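PDB 2JH3: ribosomal protein S2-related protein, which binds a [4Fe-4S] cluster, has a chelatase-like fold with two additional domains, and may act as a chelatase of the sirohydrochlorin ferrochelatase kind. Local coordinates for residues 147-151 with 210-214; 194-198 with 224-228; 129-134 with 207-211; 116-122 with 253-259. All coordinates share one frame; numbering follows the deposited sequence.

In the fold
Contacts 1, 2 and 3 build up one lobe of the chelatase-like fold around its parallel sheet. Contact 1 joins the neighbouring strands 144-149 and 207-211 and is the one of the four with direct hydrogen bonds across it. Contact 3 lays helix 122-133 on the Val208 and Val210 face of strand 207-211, while contact 2 packs helix 218-234 against the 194-198 turn on the other face, where Leu148, Leu195, Leu209 and Leu224 meet. Contact 4 lies at the start of helix 122-133 and touches contact 1 through Phe212 and Met122. All four are largely buried; contacts 2, 3 and 4 rest mainly on apolar packing, contact 2 adding a water bridge.

Contact 1: 147-151 with 210-214; sequences LLAAR and VPFLT
Val210 opens the pairing with strand 144-149: its carbonyl oxygen takes the Leu148 amide, Leu148 N lying 3.0 Å from Val210 O. The same oxygen receives a C-H...O contact from Leu147, with CA 3.3 Å from Val210 O. In this parallel register Leu147 and Val210 put their side chains on one face of the sheet, and Leu147 CD2 stands 4.3 Å from Val210 CB. Pro211 is paired with Leu148 on the other face. Leu148 donates to one residue flanking Pro211 and accepts from the other, so this edge of the ladder needs no amide hydrogen from the proline. Leu148 CB packs over the backbone, 3.8 Å from Pro211 CA; with CG anti to the backbone N (chi1 -176°), CD2 reaches Pro211 CB and Leu213 CD2. Phe212 N closes the second bond, 3.0 Å from Leu148 O. Phe212 is also the centre of an inverse gamma turn that bends the chain, and its O is linked by a water (2.6 Å from Phe212 O) to Ala150 N, the latter bond weak. Leu213 then swings back, its CD1 4.1 Å from Ala150 CB. Around this, strand 172-177 pairs with the other edge of strand 144-149, helices 122-133 and 155-167 pack on Leu147 and Phe212, and Leu195 meets Leu148 on the opposite face of the sheet.

Contact 2: 194-198 with 224-228; sequences PLSEW and LQQAL
Leu195 reaches from its 3-10 turn into the side of helix 218-234, forking over three residues. Its CD2 branch lies 3.8 Å from both Leu224 CD1 and Ala227 CB, while CD1 meets Leu228 CD2 at 3.9 Å. CG sits anti to the backbone N (chi1 176°), which carries both methyls to the helix. Beside it, Ser196 comes close along the backbone: its CA makes a C-H...O contact of 3.4 Å with Ala227 O. Consistent with the small Ala227 side chain, the backbones come within 4.5 Å, Ser196 CA to Ala227 CA. Leu228 CD2 also serves Trp198, 3.7 Å from Trp198 NE1, with the two side chains crossing at about a right angle. A water in the plane of the indole accepts from Trp198 NE1 (3.0 Å) and donates to Leu228 O (2.6 Å). Further out, the bond from Trp198 N to Leu195 O keeps the turn tight, Glu197 forms a salt bridge with Arg234 of the same helix, and Leu148 lies under Leu195 and Leu224. With no direct hydrogen bond between the segments, the water gives the buried indole N-H and Leu228 O a shared partner in a mainly apolar interface.

Contact 3: 129-134 with 207-211; sequences QARDTL and AVLVP
Ala130 and Val210 meet where helix 122-133 lies on the parallel sheet of a Rossmann-like alpha/beta sandwich; the axes of 129-133 and 207-211 come within 8.5 Å, at 131° between their directions. The apolar contacts run through two valines that alternate with Ala207 and Leu209 along strand 207-211. Val208 is gripped by three residues: its CG2 is 3.6 Å from Thr133 CG2, its CB 3.9 Å from Leu134 CD2, and its CG1 packs on the Ala130 methyl. Leu134, where the chain leaves the helix, crosses Val208 at about a right angle. Val210 CG2 rests against the helix backbone, 3.9 Å from Ala130 CA, and its CG1 is 4.0 Å from Gln129 CG, a glutamine chain bent at chi2. No hydrogen bond runs between the two segments; within 129-134, Ala130 O accepts from both Thr133 N and Leu134 N as the helix winds down. The threonine divides its labour: CG2, anti to the backbone N, is left for Val208, while the hydroxyl turns back along the helix, Thr133 OG1 donating to Gln129 O at 2.8 Å, tilted 34° from the carbonyl plane.

Contact 4: 116-122 with 253-259; sequences LGAHPGM and VAEVVLA
Gly121 and Val256 come closest in backbone terms, 5.4 Å between their CA atoms, where the type I turn from His119 to Met122 lies against one side of helix 253-262. Val256 is central to the contact, its two methyls going separate ways. CG1 packs between Leu116 CD1, 3.6 Å away, and His119 CD2, 3.7 Å away; the Leu116 and Val256 side chains cross at about a right angle, and Leu116 also reaches Val257. CG2 of Val256 presses onto the turn itself, 3.5 Å from Gly121 O, an approach made easy by the glycine having no side chain. Met122, bent at chi2 and chi3, brings its sulfur beside the helix: SD is 4.1 Å from Val256 CG2 and equally far from Val253 CG1. The imidazole of His119 has CG anti to the backbone N (chi1 -166°), which lays the ring alongside the helix. Val256 O lies over one face of it, and His119 NE2 is 3.5 Å from Ala259 CB. A weak hydrogen bond from ND1 to Glu263 ties the ring further along. Helix 18-35 packs on Val253 and Val257, so residues from the second CbiX-like half of the chain pack on elements of the first. A helix following the second lobe that returns to pack on the first is consistent with the two-lobed fold of chelatases.

Contact 1: 147-151 with 210-214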
loop_
_atom_site.group_PDB
_atom_site.type_symbol
_atom_site.label_atom_id
_atom_site.label_comp_id
_atom_site.label_asym_id
_atom_site.label_seq_id
_atom_site.Cartn_x
_atom_site.Cartn_y
_atom_site.Cartn_z
ATOM N N LEU A 147 -3.758 -25.081 -34.753
ATOM C CA LEU A 147 -2.782 -24.674 -33.736
ATOM C C LEU A 147 -2.733 -23.145 -33.716
ATOM O O LEU A 147 -2.328 -22.534 -34.695
ATOM C CB LEU A 147 -1.389 -25.227 -34.076
ATOM C CG LEU A 147 -1.332 -26.761 -34.255
ATOM C CD1 LEU A 147 0.050 -27.224 -34.617
ATOM C CD2 LEU A 147 -1.823 -27.464 -33.041
ATOM N N LEU A 148 -3.120 -22.545 -32.591
ATOM C CA LEU A 148 -3.105 -21.088 -32.436
ATOM C C LEU A 148 -1.738 -20.531 -31.940
ATOM O O LEU A 148 -1.300 -20.892 -30.889
ATOM C CB LEU A 148 -4.199 -20.711 -31.463
ATOM C CG LEU A 148 -4.443 -19.236 -31.219
ATOM C CD1 LEU A 148 -4.950 -18.536 -32.493
ATOM C CD2 LEU A 148 -5.405 -19.108 -30.088
ATOM N N ALA A 149 -1.060 -19.719 -32.747
ATOM C CA ALA A 149 0.091 -18.919 -32.299
ATOM C C ALA A 149 -0.262 -17.499 -31.884
ATOM O O ALA A 149 -1.159 -16.862 -32.461
ATOM C CB ALA A 149 1.102 -18.848 -33.351
ATOM N N ALA A 150 0.512 -16.972 -30.933
ATOM C CA ALA A 150 0.272 -15.636 -30.369
ATOM C C ALA A 150 0.580 -14.539 -31.350
ATOM O O ALA A 150 -0.125 -13.525 -31.412
ATOM C CB ALA A 150 1.132 -15.447 -29.093
ATOM N N ARG A 151 1.697 -14.728 -32.011
ATOM C CA ARG A 151 2.308 -13.812 -32.972
ATOM C C ARG A 151 2.764 -14.660 -34.176
ATOM O O ARG A 151 2.967 -15.856 -34.070
ATOM C CB ARG A 151 3.559 -13.113 -32.385
ATOM C CZ ARG A 151 5.556 -10.333 -29.147
ATOM N NH2 ARG A 151 5.634 -10.019 -27.864
ATOM N N VAL A 210 -6.150 -26.134 -30.699
ATOM C CA VAL A 210 -5.180 -26.143 -29.590
ATOM C C VAL A 210 -4.295 -24.875 -29.624
ATOM O O VAL A 210 -3.430 -24.700 -30.483
ATOM C CB VAL A 210 -4.357 -27.470 -29.525
ATOM C CG1 VAL A 210 -3.220 -27.429 -28.402
ATOM C CG2 VAL A 210 -5.299 -28.624 -29.260
ATOM N N PRO A 211 -4.520 -24.003 -28.662
ATOM C CA PRO A 211 -3.646 -22.898 -28.388
ATOM C C PRO A 211 -2.244 -23.308 -27.941
ATOM O O PRO A 211 -2.086 -24.012 -26.895
ATOM C CB PRO A 211 -4.379 -22.136 -27.268
ATOM C CG PRO A 211 -5.815 -22.616 -27.365
ATOM C CD PRO A 211 -5.643 -24.039 -27.705
ATOM N N PHE A 212 -1.246 -22.935 -28.748
ATOM C CA PHE A 212 0.201 -23.203 -28.421
ATOM C C PHE A 212 0.696 -22.088 -27.492
ATOM O O PHE A 212 1.501 -21.279 -27.873
ATOM C CB PHE A 212 1.047 -23.226 -29.675
ATOM C CG PHE A 212 2.438 -23.747 -29.463
ATOM C CD1 PHE A 212 2.636 -25.076 -29.109
ATOM C CD2 PHE A 212 3.561 -22.954 -29.738
ATOM C CE1 PHE A 212 3.928 -25.608 -28.965
ATOM C CE2 PHE A 212 4.829 -23.491 -29.585
ATOM C CZ PHE A 212 4.998 -24.832 -29.205
ATOM N N LEU A 213 0.122 -22.058 -26.298
ATOM C CA LEU A 213 0.318 -21.012 -25.288
ATOM C C LEU A 213 0.564 -21.675 -23.931
ATOM O O LEU A 213 -0.011 -22.734 -23.625
ATOM C CB LEU A 213 -1.002 -20.198 -25.160
ATOM C CG LEU A 213 -1.315 -18.993 -26.031
ATOM C CD1 LEU A 213 -0.349 -18.713 -27.106
ATOM C CD2 LEU A 213 -2.739 -19.097 -26.530
ATOM N N THR A 214 1.371 -21.033 -23.076
ATOM C CA THR A 214 1.480 -21.521 -21.702
ATOM C C THR A 214 0.186 -21.295 -20.978
ATOM O O THR A 214 -0.219 -22.114 -20.149
ATOM C CB THR A 214 2.599 -20.814 -20.896
ATOM O OG1 THR A 214 2.435 -19.404 -21.010
ATOM C CG2 THR A 214 3.969 -21.214 -21.399
HETATM O O HOH W 1 2.459 -19.414 -29.477
#

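Contact 2: 194-198 with 224-228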
loop_
_atom_site.group_PDB
_atom_site.type_symbol
_atom_site.label_atom_id
_atom_site.label_comp_id
_atom_site.label_asym_id
_atom_site.label_seq_id
_atom_site.Cartn_x
_atom_site.Cartn_y
_atom_site.Cartn_z
ATOM N N PRO A 194 -5.361 -15.542 -39.973
ATOM C CA PRO A 194 -5.834 -15.263 -38.613
ATOM C C PRO A 194 -6.848 -16.308 -38.235
ATOM O O PRO A 194 -7.412 -16.987 -39.099
ATOM C CB PRO A 194 -6.492 -13.888 -38.729
ATOM C CG PRO A 194 -6.009 -13.329 -40.058
ATOM C CD PRO A 194 -5.752 -14.504 -40.936
ATOM N N LEU A 195 -7.023 -16.482 -36.941
ATOM C CA LEU A 195 -8.070 -17.359 -36.420
ATOM C C LEU A 195 -9.482 -16.971 -36.902
ATOM O O LEU A 195 -10.339 -17.831 -37.031
ATOM C CB LEU A 195 -8.006 -17.298 -34.889
ATOM C CG LEU A 195 -9.048 -18.057 -34.101
ATOM C CD1 LEU A 195 -8.993 -19.525 -34.362
ATOM C CD2 LEU A 195 -8.907 -17.789 -32.597
ATOM N N SER A 196 -9.716 -15.674 -37.132
ATOM C CA SER A 196 -10.995 -15.166 -37.651
ATOM C C SER A 196 -11.283 -15.659 -39.091
ATOM O O SER A 196 -12.384 -15.550 -39.571
ATOM C CB SER A 196 -11.033 -13.647 -37.532
ATOM O OG SER A 196 -10.127 -13.090 -38.438
ATOM N N GLU A 197 -10.302 -16.294 -39.734
ATOM C CA GLU A 197 -10.455 -16.901 -41.018
ATOM C C GLU A 197 -10.267 -18.439 -40.967
ATOM O O GLU A 197 -10.023 -19.090 -41.990
ATOM C CB GLU A 197 -9.389 -16.302 -41.932
ATOM C CG GLU A 197 -9.489 -14.798 -42.161
ATOM C CD GLU A 197 -10.641 -14.446 -43.095
ATOM O OE1 GLU A 197 -11.270 -13.376 -42.899
ATOM O OE2 GLU A 197 -10.918 -15.255 -44.015
ATOM N N TRP A 198 -10.393 -19.050 -39.805
ATOM C CA TRP A 198 -9.985 -20.475 -39.670
ATOM C C TRP A 198 -10.675 -21.480 -40.610
ATOM O O TRP A 198 -10.035 -22.426 -41.046
ATOM C CB TRP A 198 -10.093 -20.977 -38.204
ATOM C CG TRP A 198 -11.476 -21.176 -37.647
ATOM C CD1 TRP A 198 -12.162 -20.316 -36.829
ATOM C CD2 TRP A 198 -12.316 -22.329 -37.795
ATOM N NE1 TRP A 198 -13.396 -20.828 -36.504
ATOM C CE2 TRP A 198 -13.520 -22.067 -37.085
ATOM C CE3 TRP A 198 -12.220 -23.510 -38.539
ATOM C CZ2 TRP A 198 -14.610 -22.962 -37.079
ATOM C CZ3 TRP A 198 -13.287 -24.390 -38.527
ATOM C CH2 TRP A 198 -14.477 -24.110 -37.815
ATOM N N LEU A 224 -9.998 -14.236 -28.431
ATOM C CA LEU A 224 -10.104 -15.531 -29.093
ATOM C C LEU A 224 -11.572 -15.810 -29.349
ATOM O O LEU A 224 -11.929 -16.179 -30.453
ATOM C CB LEU A 224 -9.363 -16.626 -28.271
ATOM C CG LEU A 224 -9.706 -18.119 -28.124
ATOM C CD1 LEU A 224 -10.517 -18.694 -29.269
ATOM C CD2 LEU A 224 -8.459 -18.947 -27.874
ATOM N N GLN A 225 -12.419 -15.565 -28.347
ATOM C CA GLN A 225 -13.855 -15.634 -28.532
ATOM C C GLN A 225 -14.378 -14.691 -29.625
ATOM O O GLN A 225 -15.164 -15.112 -30.424
ATOM C CB GLN A 225 -14.616 -15.391 -27.230
ATOM C CG GLN A 225 -14.497 -16.526 -26.302
ATOM C CD GLN A 225 -14.978 -17.817 -26.933
ATOM O OE1 GLN A 225 -16.057 -17.853 -27.544
ATOM N NE2 GLN A 225 -14.188 -18.892 -26.783
ATOM N N GLN A 226 -13.831 -13.486 -29.626
ATOM C CA GLN A 226 -14.123 -12.462 -30.636
ATOM C C GLN A 226 -13.790 -12.941 -32.045
ATOM O O GLN A 226 -14.549 -12.720 -32.984
ATOM C CB GLN A 226 -13.328 -11.162 -30.317
ATOM C CD GLN A 226 -13.002 -9.595 -28.314
ATOM O OE1 GLN A 226 -12.747 -8.609 -28.986
ATOM N NE2 GLN A 226 -13.466 -9.302 -27.105
ATOM N N ALA A 227 -12.648 -13.588 -32.178
ATOM C CA ALA A 227 -12.177 -14.044 -33.510
ATOM C C ALA A 227 -13.067 -15.176 -34.034
ATOM O O ALA A 227 -13.329 -15.311 -35.240
ATOM C CB ALA A 227 -10.737 -14.526 -33.433
ATOM N N LEU A 228 -13.447 -16.036 -33.115
ATOM C CA LEU A 228 -14.309 -17.175 -33.406
ATOM C C LEU A 228 -15.724 -16.715 -33.866
ATOM O O LEU A 228 -16.377 -17.392 -34.647
ATOM C CB LEU A 228 -14.369 -18.144 -32.195
ATOM C CG LEU A 228 -13.116 -18.987 -31.859
ATOM C CD1 LEU A 228 -13.417 -19.943 -30.724
ATOM C CD2 LEU A 228 -12.646 -19.792 -33.049
HETATM O O HOH W 2 -15.914 -19.917 -35.254
#

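Contact 3: 129-134 with 207-211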
loop_
_atom_site.group_PDB
_atom_site.type_symbol
_atom_site.label_atom_id
_atom_site.label_comp_id
_atom_site.label_asym_id
_atom_site.label_seq_id
_atom_site.Cartn_x
_atom_site.Cartn_y
_atom_site.Cartn_z
ATOM N N GLN A 129 -3.566 -33.081 -25.936
ATOM C CA GLN A 129 -4.555 -32.047 -25.642
ATOM C C GLN A 129 -5.682 -32.106 -26.705
ATOM O O GLN A 129 -6.857 -31.971 -26.367
ATOM C CB GLN A 129 -3.850 -30.690 -25.607
ATOM C CG GLN A 129 -4.664 -29.472 -25.326
ATOM C CD GLN A 129 -5.519 -29.583 -24.095
ATOM O OE1 GLN A 129 -5.246 -28.962 -23.096
ATOM N NE2 GLN A 129 -6.594 -30.357 -24.178
ATOM N N ALA A 130 -5.322 -32.297 -27.964
ATOM C CA ALA A 130 -6.317 -32.347 -29.041
ATOM C C ALA A 130 -7.302 -33.495 -28.765
ATOM O O ALA A 130 -8.533 -33.297 -28.750
ATOM C CB ALA A 130 -5.633 -32.534 -30.377
ATOM N N ARG A 131 -6.748 -34.678 -28.482
ATOM C CA ARG A 131 -7.571 -35.875 -28.261
ATOM C C ARG A 131 -8.435 -35.704 -27.068
ATOM O O ARG A 131 -9.597 -36.090 -27.094
ATOM C CB ARG A 131 -6.703 -37.108 -28.115
ATOM C CG ARG A 131 -6.008 -37.480 -29.400
ATOM C CD ARG A 131 -5.272 -38.805 -29.291
ATOM N NE ARG A 131 -4.296 -38.824 -28.192
ATOM C CZ ARG A 131 -2.958 -38.772 -28.311
ATOM N NH1 ARG A 131 -2.344 -38.714 -29.493
ATOM N NH2 ARG A 131 -2.216 -38.787 -27.195
ATOM N N ASP A 132 -7.900 -35.082 -26.027
ATOM C CA ASP A 132 -8.664 -34.889 -24.796
ATOM C C ASP A 132 -9.808 -33.916 -24.999
ATOM O O ASP A 132 -10.788 -33.926 -24.260
ATOM C CB ASP A 132 -7.766 -34.368 -23.661
ATOM C CG ASP A 132 -6.703 -35.390 -23.208
ATOM O OD1 ASP A 132 -6.696 -36.537 -23.733
ATOM O OD2 ASP A 132 -5.873 -35.008 -22.319
ATOM N N THR A 133 -9.663 -33.040 -25.984
ATOM C CA THR A 133 -10.631 -31.979 -26.234
ATOM C C THR A 133 -11.866 -32.494 -27.041
ATOM O O THR A 133 -12.973 -31.981 -26.861
ATOM C CB THR A 133 -9.913 -30.755 -26.906
ATOM O OG1 THR A 133 -8.961 -30.190 -25.974
ATOM C CG2 THR A 133 -10.886 -29.702 -27.332
ATOM N N LEU A 134 -11.678 -33.523 -27.864
ATOM C CA LEU A 134 -12.785 -34.142 -28.631
ATOM C C LEU A 134 -13.866 -34.810 -27.765
ATOM O O LEU A 134 -13.566 -35.307 -26.660
ATOM C CB LEU A 134 -12.242 -35.196 -29.578
ATOM C CG LEU A 134 -11.137 -34.718 -30.492
ATOM C CD1 LEU A 134 -10.669 -35.873 -31.340
ATOM C CD2 LEU A 134 -11.603 -33.541 -31.370
ATOM N N ALA A 207 -13.225 -29.789 -36.641
ATOM C CA ALA A 207 -11.946 -29.158 -36.292
ATOM C C ALA A 207 -11.767 -29.100 -34.782
ATOM O O ALA A 207 -12.743 -29.017 -34.036
ATOM C CB ALA A 207 -11.884 -27.750 -36.895
ATOM N N VAL A 208 -10.497 -29.134 -34.345
ATOM C CA VAL A 208 -10.118 -28.936 -32.921
ATOM C C VAL A 208 -8.984 -27.849 -32.804
ATOM O O VAL A 208 -7.973 -27.883 -33.518
ATOM C CB VAL A 208 -9.731 -30.265 -32.202
ATOM C CG1 VAL A 208 -8.563 -30.941 -32.904
ATOM C CG2 VAL A 208 -9.499 -30.026 -30.673
ATOM N N LEU A 209 -9.226 -26.865 -31.951
ATOM C CA LEU A 209 -8.271 -25.806 -31.789
ATOM C C LEU A 209 -7.451 -26.053 -30.506
ATOM O O LEU A 209 -7.999 -26.182 -29.411
ATOM C CB LEU A 209 -8.973 -24.464 -31.729
ATOM C CG LEU A 209 -8.090 -23.253 -31.511
ATOM C CD1 LEU A 209 -7.285 -22.938 -32.746
ATOM C CD2 LEU A 209 -8.939 -22.097 -31.172
ATOM N N VAL A 210 -6.150 -26.134 -30.699
ATOM C CA VAL A 210 -5.180 -26.143 -29.590
ATOM C C VAL A 210 -4.295 -24.875 -29.624
ATOM O O VAL A 210 -3.430 -24.700 -30.483
ATOM C CB VAL A 210 -4.357 -27.470 -29.525
ATOM C CG1 VAL A 210 -3.220 -27.429 -28.402
ATOM C CG2 VAL A 210 -5.299 -28.624 -29.260
ATOM N N PRO A 211 -4.520 -24.003 -28.662
ATOM C CA PRO A 211 -3.646 -22.898 -28.388
ATOM C C PRO A 211 -2.244 -23.308 -27.941
ATOM O O PRO A 211 -2.086 -24.012 -26.895
ATOM C CB PRO A 211 -4.379 -22.136 -27.268
ATOM C CG PRO A 211 -5.815 -22.616 -27.365
ATOM C CD PRO A 211 -5.643 -24.039 -27.705
#

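Contact 4: 116-122 with 253-259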
loop_
_atom_site.group_PDB
_atom_site.type_symbol
_atom_site.label_atom_id
_atom_site.label_comp_id
_atom_site.label_asym_id
_atom_site.label_seq_id
_atom_site.Cartn_x
_atom_site.Cartn_y
_atom_site.Cartn_z
ATOM N N LEU A 116 11.067 -25.053 -23.864
ATOM C CA LEU A 116 10.003 -26.085 -23.945
ATOM C C LEU A 116 9.462 -26.141 -25.347
ATOM O O LEU A 116 9.357 -27.213 -25.944
ATOM C CB LEU A 116 8.877 -25.721 -23.002
ATOM C CG LEU A 116 7.661 -26.616 -23.017
ATOM C CD1 LEU A 116 8.118 -28.032 -22.696
ATOM C CD2 LEU A 116 6.648 -26.187 -22.036
ATOM N N GLY A 117 9.181 -24.963 -25.896
ATOM C CA GLY A 117 8.539 -24.867 -27.204
ATOM C C GLY A 117 9.373 -25.441 -28.316
ATOM O O GLY A 117 8.828 -25.824 -29.338
ATOM N N ALA A 118 10.683 -25.513 -28.143
ATOM C CA ALA A 118 11.586 -26.110 -29.178
ATOM C C ALA A 118 11.677 -27.658 -29.201
ATOM O O ALA A 118 12.169 -28.255 -30.163
ATOM C CB ALA A 118 12.997 -25.523 -29.052
ATOM N N HIS A 119 11.297 -28.308 -28.118
ATOM C CA HIS A 119 11.463 -29.748 -28.043
ATOM C C HIS A 119 10.404 -30.527 -28.878
ATOM O O HIS A 119 9.189 -30.231 -28.839
ATOM C CB HIS A 119 11.484 -30.242 -26.617
ATOM C CG HIS A 119 11.971 -31.659 -26.481
ATOM N ND1 HIS A 119 13.290 -31.986 -26.328
ATOM C CD2 HIS A 119 11.290 -32.826 -26.481
ATOM C CE1 HIS A 119 13.400 -33.301 -26.222
ATOM N NE2 HIS A 119 12.196 -33.832 -26.323
ATOM N N PRO A 120 10.889 -31.530 -29.647
ATOM C CA PRO A 120 9.951 -32.323 -30.478
ATOM C C PRO A 120 8.852 -33.044 -29.739
ATOM O O PRO A 120 7.783 -33.290 -30.333
ATOM C CB PRO A 120 10.853 -33.262 -31.271
ATOM C CG PRO A 120 12.215 -33.271 -30.539
ATOM C CD PRO A 120 12.304 -31.896 -29.887
ATOM N N GLY A 121 9.059 -33.330 -28.454
ATOM C CA GLY A 121 8.026 -33.827 -27.583
ATOM C C GLY A 121 6.764 -32.978 -27.514
ATOM O O GLY A 121 5.717 -33.449 -27.071
ATOM N N MET A 122 6.855 -31.715 -27.901
ATOM C CA MET A 122 5.693 -30.837 -27.828
ATOM C C MET A 122 4.589 -31.275 -28.794
ATOM O O MET A 122 3.445 -31.033 -28.540
ATOM C CB MET A 122 6.103 -29.360 -28.048
ATOM C CG MET A 122 6.641 -28.604 -26.750
ATOM S SD MET A 122 5.575 -28.785 -25.272
ATOM C CE MET A 122 4.063 -28.047 -25.976
ATOM N N VAL A 253 3.123 -31.933 -20.586
ATOM C CA VAL A 253 4.300 -31.045 -20.724
ATOM C C VAL A 253 5.419 -31.400 -19.758
ATOM O O VAL A 253 6.566 -31.141 -20.070
ATOM C CB VAL A 253 3.965 -29.532 -20.655
ATOM C CG1 VAL A 253 3.192 -29.106 -21.916
ATOM C CG2 VAL A 253 3.111 -29.199 -19.489
ATOM N N ALA A 254 5.091 -32.044 -18.640
ATOM C CA ALA A 254 6.130 -32.423 -17.649
ATOM C C ALA A 254 7.114 -33.391 -18.241
ATOM O O ALA A 254 8.324 -33.294 -18.014
ATOM C CB ALA A 254 5.538 -33.017 -16.397
ATOM N N GLU A 255 6.603 -34.327 -19.041
ATOM C CA GLU A 255 7.484 -35.276 -19.721
ATOM C C GLU A 255 8.374 -34.636 -20.742
ATOM O O GLU A 255 9.499 -35.099 -20.951
ATOM C CB GLU A 255 6.679 -36.464 -20.313
ATOM C CG GLU A 255 6.293 -37.524 -19.211
ATOM C CD GLU A 255 7.558 -38.149 -18.513
ATOM O OE1 GLU A 255 8.496 -38.652 -19.198
ATOM O OE2 GLU A 255 7.613 -38.156 -17.258
ATOM N N VAL A 256 7.916 -33.571 -21.391
ATOM C CA VAL A 256 8.778 -32.865 -22.343
ATOM C C VAL A 256 9.926 -32.125 -21.636
ATOM O O VAL A 256 11.064 -32.134 -22.088
ATOM C CB VAL A 256 7.972 -31.837 -23.231
ATOM C CG1 VAL A 256 8.856 -31.238 -24.241
ATOM C CG2 VAL A 256 6.734 -32.518 -23.905
ATOM N N VAL A 257 9.596 -31.452 -20.552
ATOM C CA VAL A 257 10.592 -30.763 -19.704
ATOM C C VAL A 257 11.704 -31.709 -19.262
ATOM O O VAL A 257 12.890 -31.375 -19.361
ATOM C CB VAL A 257 9.893 -30.143 -18.478
ATOM C CG1 VAL A 257 10.916 -29.770 -17.354
ATOM C CG2 VAL A 257 9.092 -28.939 -18.884
ATOM N N LEU A 258 11.305 -32.888 -18.796
ATOM C CA LEU A 258 12.253 -33.969 -18.408
ATOM C C LEU A 258 13.178 -34.394 -19.546
ATOM O O LEU A 258 14.409 -34.516 -19.364
ATOM C CB LEU A 258 11.507 -35.163 -17.837
ATOM C CG LEU A 258 10.938 -35.076 -16.404
ATOM C CD1 LEU A 258 10.283 -36.385 -15.991
ATOM C CD2 LEU A 258 12.002 -34.734 -15.395
ATOM N N ALA A 259 12.599 -34.550 -20.744
ATOM C CA ALA A 259 13.357 -34.889 -21.937
ATOM C C ALA A 259 14.312 -33.810 -22.302
ATOM O O ALA A 259 15.462 -34.090 -22.655
ATOM C CB ALA A 259 12.400 -35.220 -23.109
#